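Local coordinates for alkylhalidase CmlS (PDB 3I3L), which is a flavin-dependent halogenase of chloramphenicol biosynthesis that carries FAD in a covalent flavin-aspartate bond, at residues P58-R61 with V62-L66; E81-A85 with Q86-K90; M71-L74 with N75-L79. All blocks are in the same frame, centred on the assembly; numbering follows the deposited sequence.

Contact 1. Residues P58-R61 with V62-L66; sequences PRYR and VGESL. With FAD (flavin-adenine dinucleotide), chain B.
The FAD-binding loop between strand 48-52 and helix 68-76 runs along the cofactor, and Tyr60, Arg61, Val62 and Glu64 meet each other within it. The ring of Tyr60 slants across Val62. Tyr60 OH lies 3.9 Å from Val62 CB, and Tyr60 CE2 approaches the backbone N of Val62. Tyr60 OH is hydrogen-bonded to Trp209 NE1 and Tyr211 OH. Water 1 ties the loop together. Water 1 donates to Arg61 O at 2.6 Å and to Glu64 OE2 at 2.7 Å. Glu64 OE2 is also bonded to Tyr211, and OE1 to Ser247, so both carboxylate oxygens are engaged.

Two arginines grip FAD side-on. Arg61 reaches FAD O1A with NE and with NH2, the latter at 2.8 Å and a fairly straight 155°. O1A lies at the edge of the guanidinium, in its plane, while FAD O4' sits over one face. The chain leaves with CG anti to the backbone N (chi1 -175°) and then bends at chi2, which turns it onto the diphosphate. The positive charge probably offsets that of the phosphate. Arg59 holds the ribose hydroxyl oxygen FAD O3B with NE and with NH1, the latter at 3.0 Å. Its NH1 also forms a salt bridge with Asp131.

At the flavin end the contacts come from the backbone. Gly63 CA comes within 3.3 Å of FAD C4X. Ser65 holds the pyrimidine edge at two points. FAD N3 donates to Ser65 O at 2.6 Å, and Ser65 N donates to FAD O4. The loop thus follows FAD from ribose to flavin. Helix 127-140 packs against Pro58, Tyr60, Arg61 and Leu66, and Leu66 is backbone-bonded to Val123 in strand 122-124.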
loop_
_atom_site.group_PDB
_atom_site.type_symbol
_atom_site.label_atom_id
_atom_site.label_comp_id
_atom_site.label_asym_id
_atom_site.label_seq_id
_atom_site.Cartn_x
_atom_site.Cartn_y
_atom_site.Cartn_z
ATOM N N PRO A 58 0.123 -25.969 4.114
ATOM C CA PRO A 58 -0.417 -24.634 4.483
ATOM C C PRO A 58 -0.142 -24.290 5.931
ATOM O O PRO A 58 -0.043 -25.189 6.771
ATOM C CB PRO A 58 -1.925 -24.797 4.284
ATOM C CG PRO A 58 -2.168 -26.331 4.564
ATOM C CD PRO A 58 -0.922 -27.011 4.015
ATOM N N ARG A 59 0.006 -22.988 6.223
ATOM C CA ARG A 59 0.144 -22.546 7.600
ATOM C C ARG A 59 -0.712 -21.318 7.754
ATOM O O ARG A 59 -0.793 -20.516 6.799
ATOM C CB ARG A 59 1.610 -22.293 7.972
ATOM C CG ARG A 59 2.351 -21.282 7.116
ATOM C CD ARG A 59 2.215 -19.825 7.658
ATOM N NE ARG A 59 2.895 -18.926 6.721
ATOM C CZ ARG A 59 2.309 -18.370 5.660
ATOM N NH1 ARG A 59 2.983 -17.564 4.858
ATOM N NH2 ARG A 59 1.034 -18.634 5.394
ATOM N N TYR A 60 -1.371 -21.201 8.935
ATOM C CA TYR A 60 -2.315 -20.115 9.260
ATOM C C TYR A 60 -1.627 -18.750 9.272
ATOM O O TYR A 60 -0.531 -18.623 9.772
ATOM C CB TYR A 60 -3.067 -20.350 10.606
ATOM C CG TYR A 60 -3.877 -19.117 10.937
ATOM C CD1 TYR A 60 -5.191 -18.975 10.482
ATOM C CD2 TYR A 60 -3.279 -18.039 11.607
ATOM C CE1 TYR A 60 -5.894 -17.799 10.694
ATOM C CE2 TYR A 60 -3.969 -16.830 11.816
ATOM C CZ TYR A 60 -5.276 -16.732 11.373
ATOM O OH TYR A 60 -5.935 -15.551 11.570
ATOM N N ARG A 61 -2.300 -17.729 8.733
ATOM C CA ARG A 61 -1.749 -16.382 8.679
ATOM C C ARG A 61 -2.884 -15.343 8.585
ATOM O O ARG A 61 -3.822 -15.495 7.838
ATOM C CB ARG A 61 -0.816 -16.262 7.484
ATOM C CG ARG A 61 -0.070 -14.972 7.347
ATOM C CD ARG A 61 1.059 -14.967 8.333
ATOM N NE ARG A 61 1.981 -13.830 8.158
ATOM C CZ ARG A 61 1.684 -12.537 8.350
ATOM N NH1 ARG A 61 0.465 -12.144 8.726
ATOM N NH2 ARG A 61 2.634 -11.633 8.220
ATOM N N VAL A 62 -2.787 -14.309 9.395
ATOM C CA VAL A 62 -3.734 -13.234 9.392
ATOM C C VAL A 62 -3.297 -12.294 8.271
ATOM O O VAL A 62 -2.128 -12.340 7.850
ATOM C CB VAL A 62 -3.725 -12.486 10.771
ATOM C CG1 VAL A 62 -2.455 -11.622 10.912
ATOM C CG2 VAL A 62 -5.020 -11.664 10.944
ATOM N N GLY A 63 -4.235 -11.486 7.772
ATOM C CA GLY A 63 -3.939 -10.455 6.729
ATOM C C GLY A 63 -4.666 -10.827 5.466
ATOM O O GLY A 63 -4.042 -11.216 4.509
ATOM N N GLU A 64 -5.980 -10.714 5.491
ATOM C CA GLU A 64 -6.833 -11.452 4.586
ATOM C C GLU A 64 -7.486 -10.659 3.452
ATOM O O GLU A 64 -8.082 -11.264 2.530
ATOM C CB GLU A 64 -7.888 -12.163 5.412
ATOM C CG GLU A 64 -7.224 -13.183 6.361
ATOM C CD GLU A 64 -8.053 -13.470 7.590
ATOM O OE1 GLU A 64 -8.527 -12.506 8.252
ATOM O OE2 GLU A 64 -8.204 -14.677 7.902
ATOM N N SER A 65 -7.393 -9.330 3.508
ATOM C CA SER A 65 -8.165 -8.517 2.559
ATOM C C SER A 65 -7.207 -7.888 1.568
ATOM O O SER A 65 -6.278 -7.114 1.949
ATOM C CB SER A 65 -8.997 -7.452 3.299
ATOM O OG SER A 65 -9.729 -6.624 2.428
ATOM N N LEU A 66 -7.417 -8.235 0.292
ATOM C CA LEU A 66 -6.498 -7.849 -0.783
ATOM C C LEU A 66 -6.945 -6.671 -1.635
ATOM O O LEU A 66 -8.071 -6.138 -1.463
ATOM C CB LEU A 66 -6.227 -9.071 -1.642
ATOM C CG LEU A 66 -5.777 -10.336 -0.864
ATOM C CD1 LEU A 66 -5.332 -11.433 -1.822
ATOM C CD2 LEU A 66 -4.631 -9.944 0.097
HETATM P PA FAD B . 4.665 -12.968 5.536
HETATM O O1A FAD B . 4.875 -12.898 7.031
HETATM O O2A FAD B . 3.259 -13.109 5.067
HETATM O O5B FAD B . 5.557 -14.209 4.963
HETATM C C5B FAD B . 6.888 -14.395 5.401
HETATM C C4B FAD B . 7.281 -15.890 5.421
HETATM O O4B FAD B . 8.681 -15.966 5.779
HETATM C C3B FAD B . 6.525 -16.686 6.458
HETATM O O3B FAD B . 5.814 -17.713 5.837
HETATM C C2B FAD B . 7.610 -17.264 7.380
HETATM O O2B FAD B . 7.369 -18.606 7.664
HETATM C C1B FAD B . 8.889 -17.109 6.573
HETATM N N9A FAD B . 10.132 -16.918 7.298
HETATM C C8A FAD B . 10.364 -16.071 8.340
HETATM N N7A FAD B . 11.662 -16.174 8.700
HETATM C C5A FAD B . 12.250 -17.140 7.957
HETATM C C6A FAD B . 13.537 -17.645 7.937
HETATM N N6A FAD B . 14.465 -17.178 8.752
HETATM N N1A FAD B . 13.834 -18.605 7.007
HETATM C C2A FAD B . 12.888 -19.094 6.141
HETATM N N3A FAD B . 11.630 -18.576 6.167
HETATM C C4A FAD B . 11.309 -17.612 7.058
HETATM N N1 FAD B . -2.431 -7.184 4.782
HETATM C C2 FAD B . -3.380 -7.054 3.782
HETATM O O2 FAD B . -2.979 -6.949 2.630
HETATM N N3 FAD B . -4.719 -7.019 4.068
HETATM C C4 FAD B . -5.160 -7.117 5.361
HETATM O O4 FAD B . -6.411 -7.105 5.595
HETATM C C4X FAD B . -4.211 -7.214 6.381
HETATM N N5 FAD B . -4.618 -7.331 7.682
HETATM C C5X FAD B . -3.680 -7.534 8.668
HETATM C C6 FAD B . -4.085 -7.642 10.006
HETATM C C7 FAD B . -3.138 -7.764 10.995
HETATM C C7M FAD B . -3.542 -7.903 12.443
HETATM C C8 FAD B . -1.798 -7.833 10.628
HETATM C C8M FAD B . -0.754 -8.066 11.645
HETATM C C9 FAD B . -1.373 -7.683 9.304
HETATM C C9A FAD B . -2.353 -7.540 8.333
HETATM N N10 FAD B . -1.929 -7.457 7.038
HETATM C C10 FAD B . -2.835 -7.247 6.069
HETATM C "C1'" FAD B . -0.456 -7.349 6.833
HETATM C "C2'" FAD B . 0.021 -8.448 5.914
HETATM O "O2'" FAD B . -0.458 -9.638 6.398
HETATM C "C3'" FAD B . 1.509 -8.510 5.695
HETATM O "O3'" FAD B . 1.948 -7.292 5.135
HETATM C "C4'" FAD B . 1.874 -9.654 4.691
HETATM O "O4'" FAD B . 1.638 -10.922 5.238
HETATM C "C5'" FAD B . 3.360 -9.589 4.364
HETATM O "O5'" FAD B . 3.693 -10.556 3.411
HETATM P P FAD B . 5.190 -11.058 3.447
HETATM O O1P FAD B . 6.118 -9.867 3.547
HETATM O O2P FAD B . 5.415 -12.066 2.325
HETATM O O3P FAD B . 5.395 -11.726 4.907
HETATM O O HOH W 1 -6.203 -16.224 6.947
#

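Contact 2. Residues E81-A85 with Q86-K90; sequences EKIDA and QNYVK
Lys82 approaches Gln86 one helical turn later, where helix 80-86 ends and the chain turns into strand 89-97. The carbonyl oxygen of Lys82 faces the Gln86 side chain, and Gln86 CG comes within 3.2 Å of Lys82 O. The Gln86 chain starts beside its own backbone N and bends again at chi2 (-48°), which folds it back over the last turn. The Lys82 amine makes a long, weak ion pair with Glu137.

Ile83 comes next. Ile83 O takes a bond from Gln86 N at 2.9 Å. Water 2 also donates to Ile83 O, at 2.6 Å. Water 2 in turn accepts from Tyr88 N at 2.9 Å, so it links the final turn to the departing chain. The side chains of Ile83 and Tyr88 cross at about a right angle, and Ile83 CG2 lies at the ring edge, 4.2 Å from Tyr88 CD2. Gln86 CB lies over one face of the same ring, toward its rim. The tyrosine is therefore touched from two directions by the turn that precedes it.

Asp84 O accepts from Asn87 N at 3.2 Å and 160°. The Asp84 carboxylate is bonded through OD1 to Gln80 NE2. Asp84 OD1 lies 5.2 Å from Lys90 NZ, too far for contact, though the opposite charges may attract weakly. Asn87 then leaves helical geometry with a positive phi of 54°, and the chain turns away.

Helix 127-140 backs this turn: Leu133 meets Lys82 and Gln86, and Phe130 meets Tyr88. Tyr88 and Lys90 also lie on Val123 of strand 122-124. Val89 shares a backbone hydrogen bond with Gln124 of that strand, and strand 89-97 runs antiparallel to strand 122-124.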
loop_
_atom_site.group_PDB
_atom_site.type_symbol
_atom_site.label_atom_id
_atom_site.label_comp_id
_atom_site.label_asym_id
_atom_site.label_seq_id
_atom_site.Cartn_x
_atom_site.Cartn_y
_atom_site.Cartn_z
ATOM N N GLU A 81 -6.291 -18.013 -14.114
ATOM C CA GLU A 81 -7.137 -19.196 -14.154
ATOM C C GLU A 81 -7.106 -19.911 -12.813
ATOM O O GLU A 81 -8.154 -20.237 -12.295
ATOM C CB GLU A 81 -6.649 -20.149 -15.242
ATOM C CG GLU A 81 -6.897 -19.650 -16.645
ATOM C CD GLU A 81 -7.006 -20.813 -17.603
ATOM O OE1 GLU A 81 -5.942 -21.426 -17.909
ATOM O OE2 GLU A 81 -8.161 -21.123 -18.020
ATOM N N LYS A 82 -5.911 -20.150 -12.247
ATOM C CA LYS A 82 -5.819 -20.763 -10.926
ATOM C C LYS A 82 -6.608 -19.957 -9.885
ATOM O O LYS A 82 -7.316 -20.527 -9.039
ATOM C CB LYS A 82 -4.364 -21.016 -10.498
ATOM C CG LYS A 82 -3.804 -22.421 -10.964
ATOM C CD LYS A 82 -2.423 -22.767 -10.387
ATOM C CE LYS A 82 -2.484 -23.694 -9.088
ATOM N NZ LYS A 82 -1.251 -23.624 -8.087
ATOM N N ILE A 83 -6.516 -18.634 -9.969
ATOM C CA ILE A 83 -7.223 -17.787 -9.004
ATOM C C ILE A 83 -8.755 -17.847 -9.187
ATOM O O ILE A 83 -9.495 -17.990 -8.207
ATOM C CB ILE A 83 -6.708 -16.338 -9.044
ATOM C CG1 ILE A 83 -5.350 -16.280 -8.350
ATOM C CG2 ILE A 83 -7.722 -15.335 -8.417
ATOM C CD1 ILE A 83 -4.478 -15.206 -8.945
ATOM N N ASP A 84 -9.219 -17.725 -10.421
ATOM C CA ASP A 84 -10.656 -17.854 -10.714
ATOM C C ASP A 84 -11.198 -19.159 -10.172
ATOM O O ASP A 84 -12.251 -19.181 -9.568
ATOM C CB ASP A 84 -10.936 -17.718 -12.220
ATOM C CG ASP A 84 -10.733 -16.311 -12.689
ATOM O OD1 ASP A 84 -10.518 -15.461 -11.799
ATOM O OD2 ASP A 84 -10.769 -16.030 -13.916
ATOM N N ALA A 85 -10.412 -20.225 -10.336
ATOM C CA ALA A 85 -10.722 -21.545 -9.762
ATOM C C ALA A 85 -11.011 -21.539 -8.280
ATOM O O ALA A 85 -11.794 -22.385 -7.792
ATOM C CB ALA A 85 -9.589 -22.558 -10.066
ATOM N N GLN A 86 -10.378 -20.627 -7.542
ATOM C CA GLN A 86 -10.476 -20.688 -6.077
ATOM C C GLN A 86 -11.815 -20.174 -5.536
ATOM O O GLN A 86 -12.171 -20.473 -4.410
ATOM C CB GLN A 86 -9.316 -19.945 -5.394
ATOM C CG GLN A 86 -7.901 -20.329 -5.853
ATOM C CD GLN A 86 -7.665 -21.854 -5.898
ATOM O OE1 GLN A 86 -7.472 -22.445 -6.978
ATOM N NE2 GLN A 86 -7.697 -22.486 -4.740
ATOM N N ASN A 87 -12.546 -19.414 -6.342
ATOM C CA ASN A 87 -13.801 -18.798 -5.900
ATOM C C ASN A 87 -13.696 -17.956 -4.626
ATOM O O ASN A 87 -14.480 -18.136 -3.692
ATOM C CB ASN A 87 -14.876 -19.889 -5.734
ATOM C CG ASN A 87 -15.387 -20.389 -7.075
ATOM O OD1 ASN A 87 -15.272 -21.576 -7.373
ATOM N ND2 ASN A 87 -15.894 -19.466 -7.921
ATOM N N TYR A 88 -12.715 -17.044 -4.587
ATOM C CA TYR A 88 -12.464 -16.239 -3.398
ATOM C C TYR A 88 -13.646 -15.315 -3.254
ATOM O O TYR A 88 -14.187 -14.877 -4.263
ATOM C CB TYR A 88 -11.186 -15.422 -3.589
ATOM C CG TYR A 88 -9.896 -16.234 -3.529
ATOM C CD1 TYR A 88 -9.637 -17.095 -2.496
ATOM C CD2 TYR A 88 -8.948 -16.093 -4.501
ATOM C CE1 TYR A 88 -8.511 -17.792 -2.433
ATOM C CE2 TYR A 88 -7.766 -16.794 -4.448
ATOM C CZ TYR A 88 -7.555 -17.643 -3.421
ATOM O OH TYR A 88 -6.397 -18.363 -3.363
ATOM N N VAL A 89 -14.049 -14.994 -2.025
ATOM C CA VAL A 89 -15.099 -13.984 -1.857
ATOM C C VAL A 89 -14.660 -12.677 -2.554
ATOM O O VAL A 89 -13.506 -12.238 -2.359
ATOM C CB VAL A 89 -15.374 -13.718 -0.359
ATOM C CG1 VAL A 89 -16.394 -12.529 -0.150
ATOM C CG2 VAL A 89 -15.896 -14.972 0.302
ATOM N N LYS A 90 -15.542 -12.068 -3.359
ATOM C CA LYS A 90 -15.196 -10.821 -4.065
ATOM C C LYS A 90 -15.397 -9.572 -3.204
ATOM O O LYS A 90 -16.409 -9.429 -2.509
ATOM C CB LYS A 90 -15.902 -10.667 -5.418
ATOM C CG LYS A 90 -15.437 -11.749 -6.416
ATOM C CD LYS A 90 -15.027 -11.203 -7.796
ATOM C CE LYS A 90 -13.630 -11.809 -8.294
ATOM N NZ LYS A 90 -13.542 -13.311 -8.176
HETATM O O HOH W 2 -11.215 -16.486 -6.947
#

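Contact 3. Residues M71-L74 with N75-L79; sequences MSIL and NRLGL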
loop_
_atom_site.group_PDB
_atom_site.type_symbol
_atom_site.label_atom_id
_atom_site.label_comp_id
_atom_site.label_asym_id
_atom_site.label_seq_id
_atom_site.Cartn_x
_atom_site.Cartn_y
_atom_site.Cartn_z
ATOM N N MET A 71 -4.069 -8.163 -7.650
ATOM C CA MET A 71 -4.690 -9.060 -8.646
ATOM C C MET A 71 -4.110 -8.755 -10.020
ATOM O O MET A 71 -3.860 -9.655 -10.787
ATOM C CB MET A 71 -6.221 -8.918 -8.705
ATOM C CG MET A 71 -6.907 -8.768 -7.328
ATOM S SD MET A 71 -7.027 -10.335 -6.475
ATOM C CE MET A 71 -5.553 -10.384 -5.588
ATOM N N SER A 72 -3.909 -7.481 -10.314
ATOM C CA SER A 72 -3.304 -7.083 -11.564
ATOM C C SER A 72 -1.932 -7.764 -11.717
ATOM O O SER A 72 -1.584 -8.236 -12.794
ATOM C CB SER A 72 -3.170 -5.575 -11.610
ATOM O OG SER A 72 -2.421 -5.209 -12.720
ATOM N N ILE A 73 -1.158 -7.814 -10.635
ATOM C CA ILE A 73 0.181 -8.349 -10.702
ATOM C C ILE A 73 0.117 -9.842 -10.925
ATOM O O ILE A 73 0.804 -10.385 -11.792
ATOM C CB ILE A 73 1.005 -8.055 -9.422
ATOM C CG1 ILE A 73 1.468 -6.581 -9.394
ATOM C CG2 ILE A 73 2.274 -8.996 -9.362
ATOM C CD1 ILE A 73 2.080 -6.154 -8.064
ATOM N N LEU A 74 -0.711 -10.512 -10.142
ATOM C CA LEU A 74 -0.887 -11.932 -10.274
ATOM C C LEU A 74 -1.421 -12.301 -11.692
ATOM O O LEU A 74 -1.073 -13.315 -12.247
ATOM C CB LEU A 74 -1.854 -12.425 -9.194
ATOM C CG LEU A 74 -1.324 -12.346 -7.747
ATOM C CD1 LEU A 74 -2.359 -12.859 -6.759
ATOM C CD2 LEU A 74 -0.055 -13.124 -7.630
ATOM N N ASN A 75 -2.258 -11.463 -12.260
ATOM C CA ASN A 75 -2.810 -11.734 -13.590
ATOM C C ASN A 75 -1.665 -11.680 -14.610
ATOM O O ASN A 75 -1.527 -12.608 -15.384
ATOM C CB ASN A 75 -3.890 -10.722 -13.923
ATOM C CG ASN A 75 -4.323 -10.797 -15.402
ATOM O OD1 ASN A 75 -5.206 -11.573 -15.742
ATOM N ND2 ASN A 75 -3.731 -9.977 -16.255
ATOM N N ARG A 76 -0.818 -10.625 -14.550
ATOM C CA ARG A 76 0.323 -10.469 -15.438
ATOM C C ARG A 76 1.419 -11.526 -15.253
ATOM O O ARG A 76 2.277 -11.692 -16.113
ATOM C CB ARG A 76 0.902 -9.046 -15.318
ATOM C CG ARG A 76 -0.021 -8.033 -16.012
ATOM C CD ARG A 76 0.447 -6.565 -15.901
ATOM N NE ARG A 76 0.130 -6.014 -14.581
ATOM C CZ ARG A 76 1.019 -5.446 -13.751
ATOM N NH1 ARG A 76 0.621 -4.957 -12.566
ATOM N NH2 ARG A 76 2.293 -5.339 -14.122
ATOM N N LEU A 77 1.377 -12.240 -14.138
ATOM C CA LEU A 77 2.305 -13.324 -13.877
ATOM C C LEU A 77 1.656 -14.671 -14.223
ATOM O O LEU A 77 2.268 -15.716 -13.991
ATOM C CB LEU A 77 2.723 -13.374 -12.404
ATOM C CG LEU A 77 3.739 -12.323 -11.911
ATOM C CD1 LEU A 77 3.848 -12.371 -10.362
ATOM C CD2 LEU A 77 5.095 -12.525 -12.588
ATOM N N GLY A 78 0.409 -14.643 -14.716
ATOM C CA GLY A 78 -0.207 -15.852 -15.300
ATOM C C GLY A 78 -1.069 -16.677 -14.382
ATOM O O GLY A 78 -1.430 -17.812 -14.688
ATOM N N LEU A 79 -1.483 -16.096 -13.281
ATOM C CA LEU A 79 -2.206 -16.865 -12.307
ATOM C C LEU A 79 -3.742 -16.778 -12.385
ATOM O O LEU A 79 -4.459 -17.356 -11.544
ATOM C CB LEU A 79 -1.681 -16.473 -10.941
ATOM C CG LEU A 79 -0.272 -17.072 -10.786
ATOM C CD1 LEU A 79 0.588 -16.110 -10.059
ATOM C CD2 LEU A 79 -0.369 -18.312 -10.067
#
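The guanidinium of Arg76 lies with one face over Ile73 CA and presents its edge to Ser72. Ser72 OG is in the guanidinium plane and accepts twice, from Arg76 NH1 at 3.1 Å and from Arg76 NE at 3.3 Å. The side chain bends at chi3 (-78°), which brings both nitrogens back to the serine one turn earlier. Arg76 NH1 also lies 3.7 Å from Ile73 CG1. Arg76 NH2 is bonded to Pro493 O, and the group makes a cation-pi contact with Trp117.

The backbone closes helix 68-76 with a Schellman motif at Gly78, whose phi is positive. Leu79 N donates to Leu74 O at 3.0 Å and 163°, and Gly78 N donates to Asn75 O. Ile73 and Leu77 lie side by side, with Ile73 CG2 to Leu77 CD1 at 3.9 Å. Leu74 CD2 meets Leu79 CD1 obliquely. Leu77 and Leu79 pack on helix 33-44, while Leu74 packs on Phe130 and Leu134 of helix 127-140.

Apolar side chains make one part of the contact. In the polar part the two bonds to Ser72 OG limit rotation of the guanidinium, whose charge is probably also eased by Trp117 and Pro493 O.

The three contacts follow one another along the chain in the order 1, 3, 2, and all lie in the FAD-binding domain. Contact 1 touches the cofactor directly. Contact 3 meets contact 1 through packing of Leu66 CD1 on Met71 CE at 3.9 Å, although their centres are about 19 Å apart. Contact 3 meets contact 2 where Leu74 CB lies 3.8 Å from Ile83 CD1, between successive helices. Contacts 1 and 2 do not touch; their nearest atoms are about 6 Å apart. The side chain of Met71 is about 9 Å from FAD and that of Tyr88 about 13 Å. Helix 127-140 packs against all three.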